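Local atomic coordinates of Rv3651-like N-terminal domain-containing protein (Mycobacterium tuberculosis, PDB entry 4Q6U), a protein that is of unknown function but, built from one GAF-like and two PAS-like sensor domains in a row, probably takes part in sensing a signal. Residues 260-264 and 331-335; 263-269 and 302-306. All blocks are in the same frame, centred on the assembly; numbering follows the deposited sequence.

Interaction 1 (260-264 and 331-335); sequences PCSFY and ALRLP
F263 reaches from the loop after strand 253-256 to L332, R333 and L334 at the end of strand 325-333, the central strand of the five-stranded antiparallel sheet in the C-terminal, PAS-like domain. CB already lies 4.1 Å from CD2 of L334, and CG comes closer to the same methyl, at 3.9 Å. With CG turned anti to the carbonyl carbon (chi1 -47°), the ring swings toward the strand and slides under the leucine. CD1 and CE1 then lie beneath CG of L334, which sits over the middle of the ring in a CH-pi contact, 4.2 Å from its centroid. The opposite face is backed by CB of C261, offset toward the rim, so the phenyl is layered between its own loop and the strand end. On its far side CE2 meets the backbone, 3.6 Å from CA of R333, with the L332 carbonyl oxygen at the ring edge. H242 adds a second ring, nearly perpendicular to that of F263. R333 turns away from the loop, and its guanidinium pairs with E339. Deeper in, CD1 of L332 meets two neighbours on one side, SG of C261 at 4.3 Å and the edge of the Y264 ring, where CE1 is 4.0 Å away.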
ATOM      1  N   PRO B 260      -5.556 -21.732   2.946  1.00 41.11           N
ATOM      2  CA  PRO B 260      -6.090 -22.288   4.196  1.00 34.91           C
ATOM      3  C   PRO B 260      -5.409 -23.587   4.583  1.00 36.69           C
ATOM      4  O   PRO B 260      -4.965 -24.337   3.713  1.00 44.22           O
ATOM      5  CB  PRO B 260      -7.565 -22.529   3.879  1.00 31.39           C
ATOM      6  CG  PRO B 260      -7.866 -21.609   2.744  1.00 40.63           C
ATOM      7  CD  PRO B 260      -6.605 -21.505   1.938  1.00 39.06           C
ATOM      8  N   CYS B 261      -5.302 -23.842   5.881  1.00 35.44           N
ATOM      9  CA  CYS B 261      -4.710 -25.085   6.331  1.00 46.53           C
ATOM     10  C   CYS B 261      -5.808 -26.117   6.506  1.00 45.56           C
ATOM     11  O   CYS B 261      -6.928 -25.802   6.908  1.00 50.76           O
ATOM     12  CB  CYS B 261      -3.925 -24.900   7.633  1.00 57.43           C
ATOM     13  SG  CYS B 261      -4.914 -24.942   9.126  1.00 64.45           S
ATOM     14  N   SER B 262      -5.482 -27.352   6.167  1.00 44.32           N
ATOM     15  CA  SER B 262      -6.415 -28.450   6.317  1.00 53.62           C
ATOM     16  C   SER B 262      -6.129 -29.231   7.599  1.00 44.84           C
ATOM     17  O   SER B 262      -6.721 -30.281   7.821  1.00 53.38           O
ATOM     18  CB  SER B 262      -6.352 -29.370   5.094  1.00 62.07           C
ATOM     19  OG  SER B 262      -5.014 -29.722   4.788  1.00 65.98           O
ATOM     20  N   PHE B 263      -5.240 -28.705   8.444  1.00 49.70           N
ATOM     21  CA  PHE B 263      -4.891 -29.375   9.706  1.00 51.99           C
ATOM     22  C   PHE B 263      -6.111 -29.514  10.595  1.00 44.09           C
ATOM     23  O   PHE B 263      -6.251 -30.503  11.306  1.00 41.37           O
ATOM     24  CB  PHE B 263      -3.820 -28.622  10.510  1.00 48.68           C
ATOM     25  CG  PHE B 263      -2.647 -28.169   9.714  1.00 45.32           C
ATOM     26  CD1 PHE B 263      -2.187 -28.899   8.635  1.00 51.84           C
ATOM     27  CD2 PHE B 263      -2.000 -26.993  10.055  1.00 44.68           C
ATOM     28  CE1 PHE B 263      -1.102 -28.455   7.899  1.00 58.82           C
ATOM     29  CE2 PHE B 263      -0.925 -26.545   9.330  1.00 53.53           C
ATOM     30  CZ  PHE B 263      -0.469 -27.277   8.249  1.00 62.44           C
ATOM     31  N   TYR B 264      -6.978 -28.506  10.581  1.00 37.34           N
ATOM     32  CA  TYR B 264      -8.140 -28.529  11.463  1.00 38.71           C
ATOM     33  C   TYR B 264      -9.378 -27.953  10.758  1.00 38.49           C
ATOM     34  O   TYR B 264      -9.270 -27.326   9.709  1.00 35.05           O
ATOM     35  CB  TYR B 264      -7.829 -27.773  12.762  1.00 37.02           C
ATOM     36  CG  TYR B 264      -7.867 -26.252  12.657  1.00 36.37           C
ATOM     37  CD1 TYR B 264      -6.812 -25.540  12.103  1.00 36.97           C
ATOM     38  CD2 TYR B 264      -8.949 -25.536  13.140  1.00 37.04           C
ATOM     39  CE1 TYR B 264      -6.855 -24.156  12.020  1.00 35.94           C
ATOM     40  CE2 TYR B 264      -8.999 -24.154  13.060  1.00 34.61           C
ATOM     41  CZ  TYR B 264      -7.953 -23.471  12.506  1.00 32.44           C
ATOM     42  OH  TYR B 264      -8.016 -22.099  12.436  1.00 40.51           O
ATOM     43  N   ALA B 331       0.530 -17.756  12.967  1.00 34.71           N
ATOM     44  CA  ALA B 331       1.185 -18.713  12.080  1.00 31.84           C
ATOM     45  C   ALA B 331       0.889 -20.134  12.546  1.00 36.35           C
ATOM     46  O   ALA B 331       1.259 -20.518  13.646  1.00 36.36           O
ATOM     47  CB  ALA B 331       2.684 -18.468  12.030  1.00 31.91           C
ATOM     48  N   LEU B 332       0.229 -20.910  11.698  1.00 34.17           N
ATOM     49  CA  LEU B 332      -0.218 -22.249  12.072  1.00 36.52           C
ATOM     50  C   LEU B 332       0.558 -23.351  11.394  1.00 34.15           C
ATOM     51  O   LEU B 332       0.703 -23.356  10.178  1.00 39.52           O
ATOM     52  CB  LEU B 332      -1.685 -22.425  11.722  1.00 32.56           C
ATOM     53  CG  LEU B 332      -2.616 -21.358  12.262  1.00 35.94           C
ATOM     54  CD1 LEU B 332      -3.933 -21.479  11.540  1.00 43.68           C
ATOM     55  CD2 LEU B 332      -2.800 -21.640  13.717  1.00 45.56           C
ATOM     56  N   ARG B 333       0.997 -24.323  12.180  1.00 36.43           N
ATOM     57  CA  ARG B 333       1.639 -25.498  11.626  1.00 43.55           C
ATOM     58  C   ARG B 333       1.488 -26.703  12.558  1.00 43.89           C
ATOM     59  O   ARG B 333       1.122 -26.563  13.723  1.00 46.48           O
ATOM     60  CB  ARG B 333       3.126 -25.219  11.356  1.00 39.79           C
ATOM     61  CG  ARG B 333       3.975 -24.997  12.611  1.00 48.44           C
ATOM     62  CD  ARG B 333       5.487 -24.992  12.289  1.00 47.25           C
ATOM     63  NE  ARG B 333       6.320 -24.552  13.415  1.00 43.42           N
ATOM     64  CZ  ARG B 333       6.520 -25.258  14.523  1.00 51.20           C
ATOM     65  NH1 ARG B 333       5.945 -26.445  14.673  1.00 52.17           N
ATOM     66  NH2 ARG B 333       7.294 -24.779  15.490  1.00 52.42           N
ATOM     67  N   LEU B 334       1.771 -27.889  12.038  1.00 46.72           N
ATOM     68  CA  LEU B 334       1.785 -29.090  12.865  1.00 46.69           C
ATOM     69  C   LEU B 334       2.898 -29.017  13.915  1.00 56.26           C
ATOM     70  O   LEU B 334       4.007 -28.572  13.614  1.00 58.07           O
ATOM     71  CB  LEU B 334       1.957 -30.325  11.982  1.00 49.31           C
ATOM     72  CG  LEU B 334       0.800 -30.545  11.004  1.00 53.15           C
ATOM     73  CD1 LEU B 334       1.054 -31.753  10.116  1.00 57.98           C
ATOM     74  CD2 LEU B 334      -0.496 -30.713  11.777  1.00 53.33           C
ATOM     75  N   PRO B 335       2.610 -29.442  15.157  1.00 55.32           N
ATOM     76  CA  PRO B 335       3.650 -29.441  16.191  1.00 55.03           C
ATOM     77  C   PRO B 335       4.534 -30.676  16.086  1.00 55.93           C
ATOM     78  O   PRO B 335       4.044 -31.727  15.676  1.00 57.50           O
ATOM     79  CB  PRO B 335       2.851 -29.447  17.493  1.00 51.12           C
ATOM     80  CG  PRO B 335       1.594 -30.191  17.141  1.00 50.98           C
ATOM     81  CD  PRO B 335       1.317 -29.928  15.672  1.00 52.17           C
TER

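Interaction 2 (263-269 and 302-306); sequences FYDWRRS and LPGHD
Y264, D265, R268 and S269 pack on residues 302-305, where edge strand 296-303 of the PAS-like sheet gives way to a loop. The facing loop carries an Asx motif, in which OD1 of D265 accepts the backbone N-H of R268 from above the carboxylate plane. The two backbones are joined by D265 N, which donates to the P303 carbonyl oxygen at 2.9 Å. Y264 CG is placed between its backbone N and carbonyl carbon (chi1 77°), and this lays the ring against L302. CD1 of that leucine stands over the ring centre, 3.7 Å from the centroid, while the P303 oxygen lies at the ring edge. R268 starts extended, with CG opposite the backbone N, then bends at chi3, bringing its guanidinium back between D265 and G304. NH1 makes a nearly straight bond to the G304 oxygen, 2.8 Å long at 167°, with the acceptor in the guanidinium plane; NH2 adds a weak one to the same oxygen. NH1 also forms a salt bridge with OD2 of D265, so both carboxylate oxygens are held and the group's rotation is restricted. The H305 imidazole lies across D265, its plane 19° from that of the carboxylate, with CB of D265 over the ring face in a CH-pi contact. CG of D265 comes within 3.5 Å of CD2 of H305. D265 O receives both N and OG of S269, from opposite faces of its carbonyl plane. The serine CB points toward the strand end, and lies 3.6 Å from P303 CG.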
ATOM      1  N   PHE B 263      -5.240 -28.705   8.444  1.00 49.70           N
ATOM      2  CA  PHE B 263      -4.891 -29.375   9.706  1.00 51.99           C
ATOM      3  C   PHE B 263      -6.111 -29.514  10.595  1.00 44.09           C
ATOM      4  O   PHE B 263      -6.251 -30.503  11.306  1.00 41.37           O
ATOM      5  CB  PHE B 263      -3.820 -28.622  10.510  1.00 48.68           C
ATOM      6  CG  PHE B 263      -2.647 -28.169   9.714  1.00 45.32           C
ATOM      7  CD1 PHE B 263      -2.187 -28.899   8.635  1.00 51.84           C
ATOM      8  CD2 PHE B 263      -2.000 -26.993  10.055  1.00 44.68           C
ATOM      9  CE1 PHE B 263      -1.102 -28.455   7.899  1.00 58.82           C
ATOM     10  CE2 PHE B 263      -0.925 -26.545   9.330  1.00 53.53           C
ATOM     11  CZ  PHE B 263      -0.469 -27.277   8.249  1.00 62.44           C
ATOM     12  N   TYR B 264      -6.978 -28.506  10.581  1.00 37.34           N
ATOM     13  CA  TYR B 264      -8.140 -28.529  11.463  1.00 38.71           C
ATOM     14  C   TYR B 264      -9.378 -27.953  10.758  1.00 38.49           C
ATOM     15  O   TYR B 264      -9.270 -27.326   9.709  1.00 35.05           O
ATOM     16  CB  TYR B 264      -7.829 -27.773  12.762  1.00 37.02           C
ATOM     17  CG  TYR B 264      -7.867 -26.252  12.657  1.00 36.37           C
ATOM     18  CD1 TYR B 264      -6.812 -25.540  12.103  1.00 36.97           C
ATOM     19  CD2 TYR B 264      -8.949 -25.536  13.140  1.00 37.04           C
ATOM     20  CE1 TYR B 264      -6.855 -24.156  12.020  1.00 35.94           C
ATOM     21  CE2 TYR B 264      -8.999 -24.154  13.060  1.00 34.61           C
ATOM     22  CZ  TYR B 264      -7.953 -23.471  12.506  1.00 32.44           C
ATOM     23  OH  TYR B 264      -8.016 -22.099  12.436  1.00 40.51           O
ATOM     24  N   ASP B 265     -10.553 -28.188  11.330  1.00 39.24           N
ATOM     25  CA  ASP B 265     -11.804 -27.807  10.679  1.00 33.63           C
ATOM     26  C   ASP B 265     -12.204 -26.392  11.069  1.00 33.46           C
ATOM     27  O   ASP B 265     -13.108 -26.197  11.887  1.00 35.37           O
ATOM     28  CB  ASP B 265     -12.920 -28.803  11.036  1.00 34.71           C
ATOM     29  CG  ASP B 265     -14.082 -28.763  10.049  1.00 41.40           C
ATOM     30  OD1 ASP B 265     -14.217 -27.768   9.304  1.00 33.70           O
ATOM     31  OD2 ASP B 265     -14.873 -29.725  10.025  1.00 45.46           O
ATOM     32  N   TRP B 266     -11.526 -25.410  10.474  1.00 30.93           N
ATOM     33  CA  TRP B 266     -11.819 -24.004  10.716  1.00 31.73           C
ATOM     34  C   TRP B 266     -13.174 -23.599  10.128  1.00 33.07           C
ATOM     35  O   TRP B 266     -13.810 -22.672  10.626  1.00 29.46           O
ATOM     36  CB  TRP B 266     -10.699 -23.104  10.141  1.00 33.20           C
ATOM     37  CG  TRP B 266     -10.450 -23.313   8.677  1.00 35.88           C
ATOM     38  CD1 TRP B 266      -9.665 -24.276   8.103  1.00 35.61           C
ATOM     39  CD2 TRP B 266     -10.989 -22.541   7.599  1.00 32.15           C
ATOM     40  NE1 TRP B 266      -9.692 -24.154   6.733  1.00 31.47           N
ATOM     41  CE2 TRP B 266     -10.489 -23.093   6.400  1.00 31.53           C
ATOM     42  CE3 TRP B 266     -11.842 -21.433   7.532  1.00 32.37           C
ATOM     43  CZ2 TRP B 266     -10.826 -22.578   5.142  1.00 34.15           C
ATOM     44  CZ3 TRP B 266     -12.166 -20.915   6.279  1.00 28.64           C
ATOM     45  CH2 TRP B 266     -11.663 -21.496   5.105  1.00 26.44           C
ATOM     46  N   ARG B 267     -13.620 -24.296   9.085  1.00 26.85           N
ATOM     47  CA  ARG B 267     -14.894 -23.937   8.444  1.00 28.80           C
ATOM     48  C   ARG B 267     -16.101 -24.338   9.295  1.00 29.70           C
ATOM     49  O   ARG B 267     -17.009 -23.534   9.516  1.00 29.69           O
ATOM     50  CB  ARG B 267     -14.987 -24.568   7.051  1.00 32.88           C
ATOM     51  CG  ARG B 267     -14.093 -23.866   6.020  1.00 35.38           C
ATOM     52  CD  ARG B 267     -14.265 -24.417   4.608  1.00 42.79           C
ATOM     53  NE  ARG B 267     -15.643 -24.301   4.138  1.00 46.17           N
ATOM     54  CZ  ARG B 267     -16.444 -25.339   3.924  1.00 48.97           C
ATOM     55  NH1 ARG B 267     -15.996 -26.569   4.119  1.00 50.48           N
ATOM     56  NH2 ARG B 267     -17.686 -25.149   3.509  1.00 41.68           N
ATOM     57  N   ARG B 268     -16.104 -25.571   9.782  1.00 30.94           N
ATOM     58  CA  ARG B 268     -17.216 -26.041  10.618  1.00 32.09           C
ATOM     59  C   ARG B 268     -17.268 -25.267  11.932  1.00 33.08           C
ATOM     60  O   ARG B 268     -18.347 -24.908  12.410  1.00 31.95           O
ATOM     61  CB  ARG B 268     -17.083 -27.533  10.903  1.00 31.13           C
ATOM     62  CG  ARG B 268     -18.289 -28.144  11.638  1.00 38.81           C
ATOM     63  CD  ARG B 268     -17.950 -29.511  12.182  1.00 45.15           C
ATOM     64  NE  ARG B 268     -17.152 -29.419  13.407  1.00 68.01           N
ATOM     65  CZ  ARG B 268     -15.982 -30.025  13.593  1.00 80.47           C
ATOM     66  NH1 ARG B 268     -15.461 -30.783  12.635  1.00 81.26           N
ATOM     67  NH2 ARG B 268     -15.332 -29.877  14.744  1.00 80.90           N
ATOM     68  N   SER B 269     -16.101 -25.005  12.518  1.00 28.73           N
ATOM     69  CA  SER B 269     -16.075 -24.402  13.846  1.00 35.72           C
ATOM     70  C   SER B 269     -16.235 -22.877  13.797  1.00 31.54           C
ATOM     71  O   SER B 269     -16.265 -22.225  14.839  1.00 28.78           O
ATOM     72  CB  SER B 269     -14.786 -24.788  14.591  1.00 33.88           C
ATOM     73  OG  SER B 269     -13.640 -24.251  13.944  1.00 32.27           O
ATOM     74  N   LEU B 302      -7.201 -27.499  18.484  1.00 46.88           N
ATOM     75  CA  LEU B 302      -8.256 -26.917  17.653  1.00 41.89           C
ATOM     76  C   LEU B 302      -9.182 -28.027  17.149  1.00 44.49           C
ATOM     77  O   LEU B 302      -8.773 -29.179  17.083  1.00 44.59           O
ATOM     78  CB  LEU B 302      -7.635 -26.146  16.489  1.00 39.40           C
ATOM     79  CG  LEU B 302      -6.688 -25.028  16.935  1.00 39.32           C
ATOM     80  CD1 LEU B 302      -6.017 -24.376  15.744  1.00 39.50           C
ATOM     81  CD2 LEU B 302      -7.468 -24.005  17.741  1.00 44.51           C
ATOM     82  N   PRO B 303     -10.433 -27.683  16.791  1.00 44.70           N
ATOM     83  CA  PRO B 303     -11.413 -28.692  16.357  1.00 47.65           C
ATOM     84  C   PRO B 303     -10.970 -29.505  15.143  1.00 42.51           C
ATOM     85  O   PRO B 303     -10.577 -28.932  14.140  1.00 40.36           O
ATOM     86  CB  PRO B 303     -12.650 -27.856  15.997  1.00 48.85           C
ATOM     87  CG  PRO B 303     -12.472 -26.565  16.689  1.00 39.85           C
ATOM     88  CD  PRO B 303     -10.989 -26.319  16.740  1.00 39.54           C
ATOM     89  N   GLY B 304     -11.050 -30.828  15.232  1.00 46.48           N
ATOM     90  CA  GLY B 304     -10.667 -31.686  14.123  1.00 50.89           C
ATOM     91  C   GLY B 304     -11.747 -31.996  13.095  1.00 53.43           C
ATOM     92  O   GLY B 304     -12.943 -31.773  13.321  1.00 44.53           O
ATOM     93  N   HIS B 305     -11.306 -32.518  11.954  1.00 51.69           N
ATOM     94  CA  HIS B 305     -12.198 -33.007  10.910  1.00 49.37           C
ATOM     95  C   HIS B 305     -12.824 -34.364  11.261  1.00 57.16           C
ATOM     96  O   HIS B 305     -14.043 -34.544  11.150  1.00 60.32           O
ATOM     97  CB  HIS B 305     -11.442 -33.114   9.584  1.00 48.68           C
ATOM     98  CG  HIS B 305     -11.209 -31.794   8.915  1.00 56.60           C
ATOM     99  ND1 HIS B 305      -9.988 -31.151   8.943  1.00 54.38           N
ATOM    100  CD2 HIS B 305     -12.040 -30.996   8.204  1.00 56.50           C
ATOM    101  CE1 HIS B 305     -10.079 -30.017   8.273  1.00 45.59           C
ATOM    102  NE2 HIS B 305     -11.312 -29.895   7.816  1.00 53.88           N
ATOM    103  N   ASP B 306     -11.990 -35.311  11.680  1.00 65.44           N
ATOM    104  CA  ASP B 306     -12.456 -36.664  11.997  1.00 78.12           C
ATOM    105  C   ASP B 306     -12.462 -36.938  13.497  1.00 80.92           C
ATOM    106  O   ASP B 306     -13.265 -37.730  13.997  1.00 83.34           O
ATOM    107  CB  ASP B 306     -11.585 -37.703  11.294  1.00 85.12           C
ATOM    108  CG  ASP B 306     -11.471 -37.452   9.810  1.00 86.43           C
ATOM    109  OD1 ASP B 306     -12.523 -37.373   9.140  1.00 90.13           O
ATOM    110  OD2 ASP B 306     -10.331 -37.322   9.317  1.00 85.97           O
TER

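Interactions 1 and 2 have centres 10 Å apart and both begin in the long loop between strands 253-256 and 296-303, sharing F263 and Y264. Along the chain the loop comes first, then 302-306, then 331-335, all within the C-terminal PAS-like domain. Strands 296-303 and 325-333 belong to the same antiparallel sheet and are separated by strand 309-320, so the loop spans from the sheet's edge to its central strand. The Y264 ring joins the two contacts, meeting L332 in one and L302 in the other. They also touch directly: W266 NE1 lies 3.2 Å from C261 O. Together they pack this part of the loop against the sheet of one PAS-like domain.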